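Malate dehydrogenase (Aeropyrum pernix, PDB 2D4A) catalyses the reversible oxidation of (S)-malate to oxaloacetate with either NAD or NADP, is more efficient with NADP, and works as a homotetramer. Local coordinates at residues D24-I29 / I54-S59; M17-G22 / H45-L50; E63-S68 / A105-A110; G11-V16 / S221-A226. One frame throughout, in Å; residues are numbered along the deposited sequence.

Contact 1: D24-I29 / I54-S59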
loop_
_atom_site.group_PDB
_atom_site.type_symbol
_atom_site.label_atom_id
_atom_site.label_comp_id
_atom_site.label_asym_id
_atom_site.label_seq_id
_atom_site.Cartn_x
_atom_site.Cartn_y
_atom_site.Cartn_z
ATOM N N ASP B 24 -6.057 2.017 -11.470
ATOM C CA ASP B 24 -6.239 2.187 -12.901
ATOM C C ASP B 24 -6.356 3.676 -13.140
ATOM O O ASP B 24 -6.231 4.465 -12.206
ATOM C CB ASP B 24 -7.522 1.436 -13.313
ATOM C CG ASP B 24 -7.893 1.614 -14.775
ATOM O OD1 ASP B 24 -7.058 2.120 -15.563
ATOM O OD2 ASP B 24 -9.033 1.227 -15.132
ATOM N N ASP B 25 -6.564 4.072 -14.385
ATOM C CA ASP B 25 -6.714 5.483 -14.670
ATOM C C ASP B 25 -8.135 5.830 -14.299
ATOM O O ASP B 25 -9.009 4.960 -14.296
ATOM C CB ASP B 25 -6.482 5.769 -16.147
ATOM C CG ASP B 25 -5.077 5.436 -16.582
ATOM O OD1 ASP B 25 -4.147 5.515 -15.738
ATOM O OD2 ASP B 25 -4.892 5.116 -17.777
ATOM N N LEU B 26 -8.377 7.090 -13.959
ATOM C CA LEU B 26 -9.736 7.470 -13.614
ATOM C C LEU B 26 -10.111 8.795 -14.259
ATOM O O LEU B 26 -9.316 9.727 -14.290
ATOM C CB LEU B 26 -9.925 7.482 -12.085
ATOM C CG LEU B 26 -9.365 8.576 -11.184
ATOM C CD1 LEU B 26 -9.326 8.081 -9.748
ATOM C CD2 LEU B 26 -7.985 8.945 -11.639
ATOM N N LEU B 27 -11.321 8.836 -14.815
ATOM C CA LEU B 27 -11.855 10.003 -15.515
ATOM C C LEU B 27 -13.092 10.568 -14.810
ATOM O O LEU B 27 -14.064 9.849 -14.588
ATOM C CB LEU B 27 -12.216 9.599 -16.952
ATOM C CG LEU B 27 -12.747 10.571 -18.016
ATOM C CD1 LEU B 27 -14.176 10.226 -18.366
ATOM C CD2 LEU B 27 -12.616 12.003 -17.539
ATOM N N LEU B 28 -13.046 11.857 -14.469
ATOM C CA LEU B 28 -14.155 12.539 -13.799
ATOM C C LEU B 28 -15.072 13.264 -14.781
ATOM O O LEU B 28 -14.602 14.041 -15.612
ATOM C CB LEU B 28 -13.641 13.601 -12.821
ATOM C CG LEU B 28 -13.029 13.296 -11.458
ATOM C CD1 LEU B 28 -14.010 12.473 -10.658
ATOM C CD2 LEU B 28 -11.710 12.577 -11.619
ATOM N N ILE B 29 -16.378 13.033 -14.674
ATOM C CA ILE B 29 -17.336 13.722 -15.531
ATOM C C ILE B 29 -18.452 14.349 -14.688
ATOM O O ILE B 29 -18.977 13.721 -13.763
ATOM C CB ILE B 29 -17.962 12.773 -16.585
ATOM C CG1 ILE B 29 -16.863 12.168 -17.464
ATOM C CG2 ILE B 29 -18.930 13.544 -17.479
ATOM C CD1 ILE B 29 -17.375 11.149 -18.482
ATOM N N ILE B 54 -0.593 7.218 -12.563
ATOM C CA ILE B 54 -1.846 6.983 -13.310
ATOM C C ILE B 54 -2.271 8.240 -14.020
ATOM O O ILE B 54 -1.768 9.333 -13.685
ATOM C CB ILE B 54 -2.946 6.414 -12.410
ATOM C CG1 ILE B 54 -3.370 7.354 -11.302
ATOM C CG2 ILE B 54 -2.588 5.047 -11.841
ATOM C CD1 ILE B 54 -4.575 6.903 -10.483
ATOM N N ARG B 55 -3.299 8.175 -14.846
ATOM C CA ARG B 55 -3.878 9.348 -15.492
ATOM C C ARG B 55 -5.136 9.769 -14.709
ATOM O O ARG B 55 -5.957 8.888 -14.331
ATOM C CB ARG B 55 -4.230 9.120 -16.944
ATOM C CG ARG B 55 -3.126 8.717 -17.886
ATOM C CD ARG B 55 -3.604 8.593 -19.334
ATOM N NE ARG B 55 -3.981 9.866 -19.916
ATOM C CZ ARG B 55 -4.368 10.075 -21.162
ATOM N NH1 ARG B 55 -4.431 9.083 -22.042
ATOM N NH2 ARG B 55 -4.710 11.307 -21.556
ATOM N N ILE B 56 -5.354 11.104 -14.702
ATOM C CA ILE B 56 -6.548 11.636 -14.061
ATOM C C ILE B 56 -7.071 12.782 -14.926
ATOM O O ILE B 56 -6.351 13.733 -15.221
ATOM C CB ILE B 56 -6.287 12.172 -12.647
ATOM C CG1 ILE B 56 -5.695 11.088 -11.760
ATOM C CG2 ILE B 56 -7.601 12.648 -12.042
ATOM C CD1 ILE B 56 -4.692 11.587 -10.774
ATOM N N SER B 57 -8.333 12.689 -15.322
ATOM C CA SER B 57 -8.929 13.707 -16.166
ATOM C C SER B 57 -10.309 14.117 -15.705
ATOM O O SER B 57 -10.977 13.400 -14.960
ATOM C CB SER B 57 -9.041 13.201 -17.596
ATOM O OG SER B 57 -7.797 12.709 -18.049
ATOM N N GLY B 58 -10.733 15.278 -16.183
ATOM C CA GLY B 58 -12.045 15.796 -15.852
ATOM C C GLY B 58 -12.671 16.252 -17.148
ATOM O O GLY B 58 -12.000 16.890 -17.953
ATOM N N SER B 59 -13.940 15.928 -17.364
ATOM C CA SER B 59 -14.596 16.325 -18.598
ATOM C C SER B 59 -16.069 16.693 -18.435
ATOM O O SER B 59 -16.712 16.314 -17.456
ATOM C CB SER B 59 -14.457 15.199 -19.615
ATOM O OG SER B 59 -15.043 15.561 -20.839
#
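Leu26, Leu27, Leu28 and Ile29 pair in register with Ile56, Ser57, Gly58 and Ser59 as two neighbouring parallel strands, their axes 20° apart. Four backbone hydrogen bonds join them: Leu26 N to Arg55 O, Ser57 N to Leu26 O, Leu28 N to Ser57 O at 2.6 Å, and Ser59 N to Leu28 O at 2.7 Å. Leu26 and Leu28 thus each donate and accept, as parallel pairing requires.

A fifth bond continues the pairing through a side chain. Asp25 OD1 takes the N-H of Arg55 at 2.9 Å; the bond is nearly straight (166°), yet the donor stands well above the carboxylate plane. With Asp25 CG anti to its carbonyl carbon (chi1 -63°), the carboxylate reaches across to this N-H. The guanidinium does not meet the carboxylate: Arg55 NE lies 5.3 Å from Asp25 OD2, too far for a salt bridge.

Apolar packing divides between the two faces. On one, Leu26 and Leu28 lie alongside Ile56, all pointing the same way, with Leu28 CD2 4.1 Å from Ile56 CG2; helix 35-50 packs on Ile56 and helix 9-21 on both leucines. On the other, Leu27 CD2 lies 3.8 Å from Ser57 CB. Ser59 OG is bonded to Asp64.

On its other side strand 26-29 pairs with strand 2-5, while strand 56-59 is outermost in this chain's sheet. Strand 26-29, helix 35-50 and strand 56-59 form a beta-alpha-beta unit of the Rossmann-type dinucleotide-binding fold.

Contact 2: M17-G22 / H45-L50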
loop_
_atom_site.group_PDB
_atom_site.type_symbol
_atom_site.label_atom_id
_atom_site.label_comp_id
_atom_site.label_asym_id
_atom_site.label_seq_id
_atom_site.Cartn_x
_atom_site.Cartn_y
_atom_site.Cartn_z
ATOM N N MET B 17 -9.380 8.552 -2.825
ATOM C CA MET B 17 -9.018 7.223 -2.353
ATOM C C MET B 17 -8.576 6.291 -3.487
ATOM O O MET B 17 -7.681 5.466 -3.297
ATOM C CB MET B 17 -10.182 6.633 -1.543
ATOM C CG MET B 17 -10.454 7.404 -0.249
ATOM S SD MET B 17 -11.797 6.697 0.735
ATOM C CE MET B 17 -12.401 8.135 1.603
ATOM N N LEU B 18 -9.182 6.441 -4.665
ATOM C CA LEU B 18 -8.826 5.627 -5.833
ATOM C C LEU B 18 -7.447 6.003 -6.363
ATOM O O LEU B 18 -6.707 5.151 -6.837
ATOM C CB LEU B 18 -9.866 5.794 -6.946
ATOM C CG LEU B 18 -11.086 4.878 -6.826
ATOM C CD1 LEU B 18 -12.126 5.203 -7.880
ATOM C CD2 LEU B 18 -10.612 3.442 -6.938
ATOM N N MET B 19 -7.114 7.286 -6.290
ATOM C CA MET B 19 -5.810 7.750 -6.738
ATOM C C MET B 19 -4.740 7.142 -5.813
ATOM O O MET B 19 -3.662 6.759 -6.263
ATOM C CB MET B 19 -5.777 9.288 -6.708
ATOM C CG MET B 19 -4.412 9.935 -6.960
ATOM S SD MET B 19 -3.308 9.905 -5.518
ATOM C CE MET B 19 -3.965 11.285 -4.588
ATOM N N MET B 20 -5.051 7.043 -4.523
ATOM C CA MET B 20 -4.136 6.462 -3.545
ATOM C C MET B 20 -3.762 5.046 -3.974
ATOM O O MET B 20 -2.592 4.736 -4.135
ATOM C CB MET B 20 -4.799 6.399 -2.163
ATOM C CG MET B 20 -5.152 7.736 -1.506
ATOM S SD MET B 20 -3.715 8.646 -0.940
ATOM C CE MET B 20 -2.956 7.465 0.186
ATOM N N ARG B 21 -4.768 4.197 -4.162
ATOM C CA ARG B 21 -4.566 2.805 -4.560
ATOM C C ARG B 21 -4.050 2.578 -5.993
ATOM O O ARG B 21 -3.664 1.464 -6.330
ATOM C CB ARG B 21 -5.876 2.035 -4.389
ATOM C CG ARG B 21 -6.361 1.906 -2.954
ATOM C CD ARG B 21 -5.609 0.806 -2.233
ATOM N NE ARG B 21 -5.885 0.751 -0.796
ATOM C CZ ARG B 21 -6.973 0.216 -0.252
ATOM N NH1 ARG B 21 -7.914 -0.320 -1.022
ATOM N NH2 ARG B 21 -7.109 0.210 1.067
ATOM N N GLY B 22 -4.061 3.611 -6.833
ATOM C CA GLY B 22 -3.590 3.466 -8.200
ATOM C C GLY B 22 -4.067 2.224 -8.940
ATOM O O GLY B 22 -3.297 1.604 -9.663
ATOM N N HIS B 45 -1.873 16.854 -9.485
ATOM C CA HIS B 45 -0.711 17.403 -8.802
ATOM C C HIS B 45 -0.435 16.586 -7.539
ATOM O O HIS B 45 0.707 16.496 -7.088
ATOM C CB HIS B 45 -0.940 18.877 -8.406
ATOM C CG HIS B 45 -1.098 19.824 -9.565
ATOM N ND1 HIS B 45 -0.733 19.505 -10.853
ATOM C CD2 HIS B 45 -1.568 21.096 -9.611
ATOM C CE1 HIS B 45 -0.974 20.536 -11.648
ATOM N NE2 HIS B 45 -1.480 21.513 -10.919
ATOM N N ALA B 46 -1.492 16.011 -6.963
ATOM C CA ALA B 46 -1.387 15.192 -5.750
ATOM C C ALA B 46 -0.743 13.848 -6.081
ATOM O O ALA B 46 0.097 13.349 -5.334
ATOM C CB ALA B 46 -2.771 14.977 -5.138
ATOM N N ALA B 47 -1.149 13.264 -7.205
ATOM C CA ALA B 47 -0.581 11.997 -7.635
ATOM C C ALA B 47 0.896 12.212 -7.986
ATOM O O ALA B 47 1.717 11.312 -7.825
ATOM C CB ALA B 47 -1.341 11.455 -8.838
ATOM N N ALA B 48 1.232 13.413 -8.448
ATOM C CA ALA B 48 2.607 13.728 -8.805
ATOM C C ALA B 48 3.512 13.823 -7.568
ATOM O O ALA B 48 4.713 13.591 -7.664
ATOM C CB ALA B 48 2.661 15.031 -9.609
ATOM N N GLU B 49 2.948 14.162 -6.412
ATOM C CA GLU B 49 3.743 14.254 -5.192
ATOM C C GLU B 49 3.933 12.852 -4.612
ATOM O O GLU B 49 5.009 12.506 -4.121
ATOM C CB GLU B 49 3.039 15.130 -4.149
ATOM C CG GLU B 49 2.638 16.517 -4.639
ATOM C CD GLU B 49 1.967 17.356 -3.566
ATOM O OE1 GLU B 49 2.680 17.947 -2.728
ATOM O OE2 GLU B 49 0.720 17.416 -3.554
ATOM N N LEU B 50 2.870 12.052 -4.682
ATOM C CA LEU B 50 2.857 10.682 -4.163
ATOM C C LEU B 50 3.540 9.661 -5.082
ATOM O O LEU B 50 3.843 8.538 -4.662
ATOM C CB LEU B 50 1.409 10.251 -3.895
ATOM C CG LEU B 50 0.638 11.002 -2.803
ATOM C CD1 LEU B 50 -0.794 10.466 -2.730
ATOM C CD2 LEU B 50 1.329 10.826 -1.452
#
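Met19 reaches across from helix 9-21 to Ala46, Ala47 and Leu50 of helix 35-50, and the contact is made wholly by apolar side chains. The axes of the two helical segments approach to 10.5 Å at an angle of 31°, a wide spacing that one long side chain largely spans. Met19 leaves its helix with CG anti to the backbone N (chi1 172°), then bends at both later torsions, so that successive atoms meet different partners. Its CG rests 3.9 Å from Ala47 CB, and its terminal CE lies 3.9 Å from Ala46 CB. Leu50 crosses this chain at about a right angle, its CD1 3.8 Å from Met19 CE and equally near the sulfur.

The sulfur of Met20 supplies the remaining touch. Although Met20 starts out away from helix 35-50, two bends bring SD back to 3.9 Å from Leu50 CD1, whose methyl therefore meets both methionines. Shortening Met19 to an alanine is likely to open a gap between the helices and leave the methyls of Ala46 and Ala47 without their partner.

Subunit packing lies close by: Met20 meets Met20 of the third subunit, and His45 meets Tyr151 of that subunit edge-to-face. With no hydrogen bond or charge pair across the helices, their cohesion here rests on van der Waals contact and the burial of apolar surface.

Contact 3: E63-S68 / A105-A110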
loop_
_atom_site.group_PDB
_atom_site.type_symbol
_atom_site.label_atom_id
_atom_site.label_comp_id
_atom_site.label_asym_id
_atom_site.label_seq_id
_atom_site.Cartn_x
_atom_site.Cartn_y
_atom_site.Cartn_z
ATOM N N GLU B 63 -19.462 11.659 -23.511
ATOM C CA GLU B 63 -18.999 10.739 -24.542
ATOM C C GLU B 63 -17.594 10.244 -24.232
ATOM O O GLU B 63 -17.106 9.312 -24.864
ATOM C CB GLU B 63 -19.004 11.424 -25.905
ATOM C CG GLU B 63 -20.369 11.527 -26.535
ATOM C CD GLU B 63 -20.699 12.939 -26.952
ATOM O OE1 GLU B 63 -21.294 13.112 -28.047
ATOM O OE2 GLU B 63 -20.373 13.872 -26.175
ATOM N N ASP B 64 -16.947 10.863 -23.251
ATOM C CA ASP B 64 -15.601 10.455 -22.889
ATOM C C ASP B 64 -15.544 9.300 -21.909
ATOM O O ASP B 64 -14.490 9.053 -21.337
ATOM C CB ASP B 64 -14.822 11.623 -22.299
ATOM C CG ASP B 64 -14.661 12.753 -23.272
ATOM O OD1 ASP B 64 -14.698 12.494 -24.492
ATOM O OD2 ASP B 64 -14.482 13.899 -22.825
ATOM N N MET B 65 -16.660 8.596 -21.714
ATOM C CA MET B 65 -16.691 7.472 -20.782
ATOM C C MET B 65 -16.700 6.131 -21.499
ATOM O O MET B 65 -16.800 5.089 -20.855
ATOM C CB MET B 65 -17.923 7.551 -19.864
ATOM C CG MET B 65 -19.208 6.958 -20.468
ATOM S SD MET B 65 -20.681 6.822 -19.367
ATOM C CE MET B 65 -21.568 8.347 -19.740
ATOM N N ARG B 66 -16.611 6.149 -22.825
ATOM C CA ARG B 66 -16.626 4.899 -23.582
ATOM C C ARG B 66 -15.304 4.168 -23.383
ATOM O O ARG B 66 -14.234 4.772 -23.406
ATOM C CB ARG B 66 -16.847 5.183 -25.062
ATOM C CG ARG B 66 -15.674 5.850 -25.711
ATOM C CD ARG B 66 -16.113 6.815 -26.770
ATOM N NE ARG B 66 -14.977 7.611 -27.205
ATOM C CZ ARG B 66 -15.069 8.670 -27.993
ATOM N NH1 ARG B 66 -16.257 9.067 -28.437
ATOM N NH2 ARG B 66 -13.969 9.330 -28.329
ATOM N N GLY B 67 -15.380 2.863 -23.185
ATOM C CA GLY B 67 -14.171 2.107 -22.962
ATOM C C GLY B 67 -13.943 1.885 -21.482
ATOM O O GLY B 67 -12.906 1.347 -21.096
ATOM N N SER B 68 -14.902 2.297 -20.650
ATOM C CA SER B 68 -14.786 2.120 -19.197
ATOM C C SER B 68 -15.333 0.775 -18.752
ATOM O O SER B 68 -16.432 0.379 -19.125
ATOM C CB SER B 68 -15.557 3.201 -18.429
ATOM O OG SER B 68 -15.137 4.502 -18.763
ATOM N N ALA B 105 -25.730 4.706 -23.943
ATOM C CA ALA B 105 -25.173 5.054 -25.246
ATOM C C ALA B 105 -23.647 5.001 -25.376
ATOM O O ALA B 105 -23.129 4.749 -26.471
ATOM C CB ALA B 105 -25.666 6.439 -25.649
ATOM N N TYR B 106 -22.926 5.217 -24.278
ATOM C CA TYR B 106 -21.465 5.233 -24.347
ATOM C C TYR B 106 -20.700 4.165 -23.583
ATOM O O TYR B 106 -19.496 4.021 -23.790
ATOM C CB TYR B 106 -20.948 6.603 -23.909
ATOM C CG TYR B 106 -21.701 7.747 -24.535
ATOM C CD1 TYR B 106 -21.702 7.932 -25.913
ATOM C CD2 TYR B 106 -22.422 8.640 -23.748
ATOM C CE1 TYR B 106 -22.401 8.980 -26.492
ATOM C CE2 TYR B 106 -23.123 9.690 -24.317
ATOM C CZ TYR B 106 -23.108 9.855 -25.689
ATOM O OH TYR B 106 -23.796 10.905 -26.246
ATOM N N ALA B 107 -21.375 3.418 -22.714
ATOM C CA ALA B 107 -20.688 2.386 -21.947
ATOM C C ALA B 107 -21.529 1.136 -21.713
ATOM O O ALA B 107 -21.668 0.671 -20.579
ATOM C CB ALA B 107 -20.208 2.954 -20.622
ATOM N N LYS B 108 -22.060 0.587 -22.806
ATOM C CA LYS B 108 -22.909 -0.610 -22.801
ATOM C C LYS B 108 -22.382 -1.818 -22.027
ATOM O O LYS B 108 -23.127 -2.502 -21.328
ATOM C CB LYS B 108 -23.168 -1.065 -24.238
ATOM C CG LYS B 108 -23.933 -0.094 -25.091
ATOM C CD LYS B 108 -24.238 -0.686 -26.465
ATOM C CE LYS B 108 -25.105 0.265 -27.299
ATOM N NZ LYS B 108 -26.445 0.526 -26.688
ATOM N N ASP B 109 -21.092 -2.076 -22.165
ATOM C CA ASP B 109 -20.455 -3.225 -21.538
ATOM C C ASP B 109 -19.891 -2.995 -20.130
ATOM O O ASP B 109 -19.348 -3.920 -19.521
ATOM C CB ASP B 109 -19.361 -3.706 -22.487
ATOM C CG ASP B 109 -18.668 -2.547 -23.186
ATOM O OD1 ASP B 109 -18.097 -2.741 -24.292
ATOM O OD2 ASP B 109 -18.697 -1.430 -22.610
ATOM N N ALA B 110 -20.042 -1.777 -19.614
ATOM C CA ALA B 110 -19.530 -1.408 -18.290
ATOM C C ALA B 110 -20.347 -1.897 -17.091
ATOM O O ALA B 110 -21.519 -2.230 -17.226
ATOM C CB ALA B 110 -19.392 0.104 -18.210
#
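Packing of Glu63 and Met65 against Tyr106 joins the loop between strands 56-59 and 70-73 to the C-terminal end of helix 86-106 and the turn after it; no hydrogen bond crosses. Glu63 lies over one face of the Tyr106 ring, its CA 4.0 Å from the ring centroid and only 7° off the normal, a CH-pi contact. From there the side chain runs out over the ring toward the hydroxyl end, with CG above CE1 and CZ. Glu63 OE1 stays 3.8 Å from Tyr106 OH, and the carboxylate is inclined to the ring by 44°. Ala105 CB lies over the opposite face. Met65 approaches from the side: its CG is 3.9 Å from Tyr106 CB, and CE comes to the ring edge near its plane. Tyr106 CG stands beside its backbone N (chi1 -46°), which brings the ring beneath Glu63.

These segments lead into the neighbouring parallel strands 70-73 and 111-114 of the Rossmann-type sheet, helix 86-106 being part of the connection between them. Without the aromatic ring, as with a leucine at Tyr106, Glu63 would probably lose the flat surface under its CA and its side chain move more freely.

Beyond the ring, Met65 SD is 4.1 Å from Ala107 CB, and a CA-H...O contact links Arg66 CA to Tyr106 O. Two turns shape the backbone: type II from Met65 to Ser68, with Gly67 at positive phi, and type I from Ala107 to Ala110. The first is held by Ser68 OG, which bonds Met65 O at 2.7 Å from above the carbonyl plane; the same hydroxyl also bonds Thr3.

Contact 4: G11-V16 / S221-A226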
loop_
_atom_site.group_PDB
_atom_site.type_symbol
_atom_site.label_atom_id
_atom_site.label_comp_id
_atom_site.label_asym_id
_atom_site.label_seq_id
_atom_site.Cartn_x
_atom_site.Cartn_y
_atom_site.Cartn_z
ATOM N N GLY B 11 -18.185 11.831 -4.738
ATOM C CA GLY B 11 -17.409 11.502 -5.917
ATOM C C GLY B 11 -15.949 11.901 -5.761
ATOM O O GLY B 11 -15.043 11.157 -6.148
ATOM N N MET B 12 -15.709 13.071 -5.175
ATOM C CA MET B 12 -14.342 13.531 -4.982
ATOM C C MET B 12 -13.613 12.758 -3.903
ATOM O O MET B 12 -12.389 12.606 -3.957
ATOM C CB MET B 12 -14.310 15.030 -4.675
ATOM C CG MET B 12 -14.423 15.893 -5.921
ATOM S SD MET B 12 -13.203 15.343 -7.178
ATOM C CE MET B 12 -14.301 14.995 -8.507
ATOM N N ALA B 13 -14.345 12.266 -2.915
ATOM C CA ALA B 13 -13.693 11.490 -1.868
ATOM C C ALA B 13 -13.257 10.158 -2.500
ATOM O O ALA B 13 -12.168 9.665 -2.220
ATOM C CB ALA B 13 -14.658 11.255 -0.705
ATOM N N THR B 14 -14.116 9.607 -3.366
ATOM C CA THR B 14 -13.874 8.347 -4.081
ATOM C C THR B 14 -12.651 8.486 -4.990
ATOM O O THR B 14 -11.807 7.591 -5.068
ATOM C CB THR B 14 -15.089 7.963 -4.976
ATOM O OG1 THR B 14 -16.293 8.087 -4.217
ATOM C CG2 THR B 14 -14.970 6.526 -5.495
ATOM N N ALA B 15 -12.572 9.611 -5.692
ATOM C CA ALA B 15 -11.449 9.851 -6.580
ATOM C C ALA B 15 -10.155 9.901 -5.769
ATOM O O ALA B 15 -9.164 9.282 -6.147
ATOM C CB ALA B 15 -11.648 11.158 -7.354
ATOM N N VAL B 16 -10.167 10.625 -4.650
ATOM C CA VAL B 16 -8.973 10.732 -3.812
ATOM C C VAL B 16 -8.477 9.356 -3.372
ATOM O O VAL B 16 -7.295 9.025 -3.529
ATOM C CB VAL B 16 -9.218 11.591 -2.535
ATOM C CG1 VAL B 16 -7.985 11.557 -1.631
ATOM C CG2 VAL B 16 -9.526 13.021 -2.916
ATOM N N SER B 221 -23.206 11.666 4.881
ATOM C CA SER B 221 -22.003 10.852 4.730
ATOM C C SER B 221 -21.429 10.823 3.323
ATOM O O SER B 221 -22.172 10.828 2.346
ATOM C CB SER B 221 -22.296 9.415 5.159
ATOM O OG SER B 221 -21.194 8.574 4.860
ATOM N N ASN B 222 -20.103 10.786 3.227
ATOM C CA ASN B 222 -19.446 10.713 1.929
ATOM C C ASN B 222 -18.183 9.855 1.955
ATOM O O ASN B 222 -17.855 9.215 0.955
ATOM C CB ASN B 222 -19.103 12.104 1.402
ATOM C CG ASN B 222 -18.019 12.769 2.199
ATOM O OD1 ASN B 222 -18.070 12.786 3.427
ATOM N ND2 ASN B 222 -17.025 13.323 1.510
ATOM N N TYR B 223 -17.466 9.823 3.077
ATOM C CA TYR B 223 -16.262 8.995 3.111
ATOM C C TYR B 223 -16.656 7.511 3.118
ATOM O O TYR B 223 -16.092 6.714 2.366
ATOM C CB TYR B 223 -15.371 9.310 4.329
ATOM C CG TYR B 223 -15.006 10.775 4.505
ATOM C CD1 TYR B 223 -14.588 11.557 3.422
ATOM C CD2 TYR B 223 -15.101 11.387 5.758
ATOM C CE1 TYR B 223 -14.284 12.913 3.586
ATOM C CE2 TYR B 223 -14.802 12.734 5.932
ATOM C CZ TYR B 223 -14.397 13.494 4.846
ATOM O OH TYR B 223 -14.143 14.838 5.020
ATOM N N GLY B 224 -17.624 7.142 3.956
ATOM C CA GLY B 224 -18.064 5.763 4.004
ATOM C C GLY B 224 -18.371 5.255 2.608
ATOM O O GLY B 224 -17.743 4.307 2.140
ATOM N N PRO B 225 -19.348 5.852 1.912
ATOM C CA PRO B 225 -19.636 5.361 0.562
ATOM C C PRO B 225 -18.351 5.181 -0.244
ATOM O O PRO B 225 -18.087 4.102 -0.771
ATOM C CB PRO B 225 -20.523 6.457 -0.010
ATOM C CG PRO B 225 -21.332 6.858 1.176
ATOM C CD PRO B 225 -20.298 6.911 2.306
ATOM N N ALA B 226 -17.558 6.251 -0.314
ATOM C CA ALA B 226 -16.292 6.265 -1.054
ATOM C C ALA B 226 -15.405 5.050 -0.760
ATOM O O ALA B 226 -14.971 4.356 -1.684
ATOM C CB ALA B 226 -15.538 7.553 -0.752
#
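Ala13 points its methyl toward helix 223-237 and is met there by three residues. Its CB lies 3.8 Å from Ala226 CB, a methyl-to-methyl contact between two side chains that each point toward the other helix. Tyr223 offers the same methyl its ring edge: CD1 is 4.1 Å from Ala13 CB, which sits near the ring plane. The amide of Asn222 comes up beside it with ND2 3.8 Å from Ala13 CB, while its OD1 lies over the Tyr223 ring and is bonded to Arg217.

Thr14 flanks Ala226 with its hydroxyl, OG1 lying 3.6 Å from Ala226 CB. That oxygen stands beside its own backbone N (chi1 -48°), and it bonds Val10 O one turn back, which satisfies it within its helix. With such small side chains the backbones come close, Thr14 CA and Ala226 CA being 4.4 Å apart.

Asp42 of the third subunit bonds backbone N-H groups of Asn222, Tyr223 and Gly224, the start of helix 223-237. This close helix packing joins the C-terminal domain to the first helix of the NAD-binding domain, whose Gly11 completes the GxGxxG sequence of a Rossmann-type fold and, by similarity, belongs to the NADP-binding site.

How the contacts relate
Helix 9-21 ties three of the contacts together. Its early turns carry contact 4 and its last turns contact 2, whose centres lie 14 Å apart; Met17 bridges them, CE being 4.0 Å from Ala226 CB. Contact 1 packs against both helices of contact 2: Leu26 CD1 lies 3.7 Å from Leu18 CB, and Ile56 CD1 3.9 Å from Ala47 CB of helix 35-50. Contact 3 joins contact 1 at the strand ends, where Ile29 CD1 lies 3.9 Å from Met65 CB, but stays about 11 Å from contact 2 at the nearest atoms. Contact 4 holds Gly11 of the probable NADP site; the Leu28 side chain is about 5 Å from that of Ala7, also of that site.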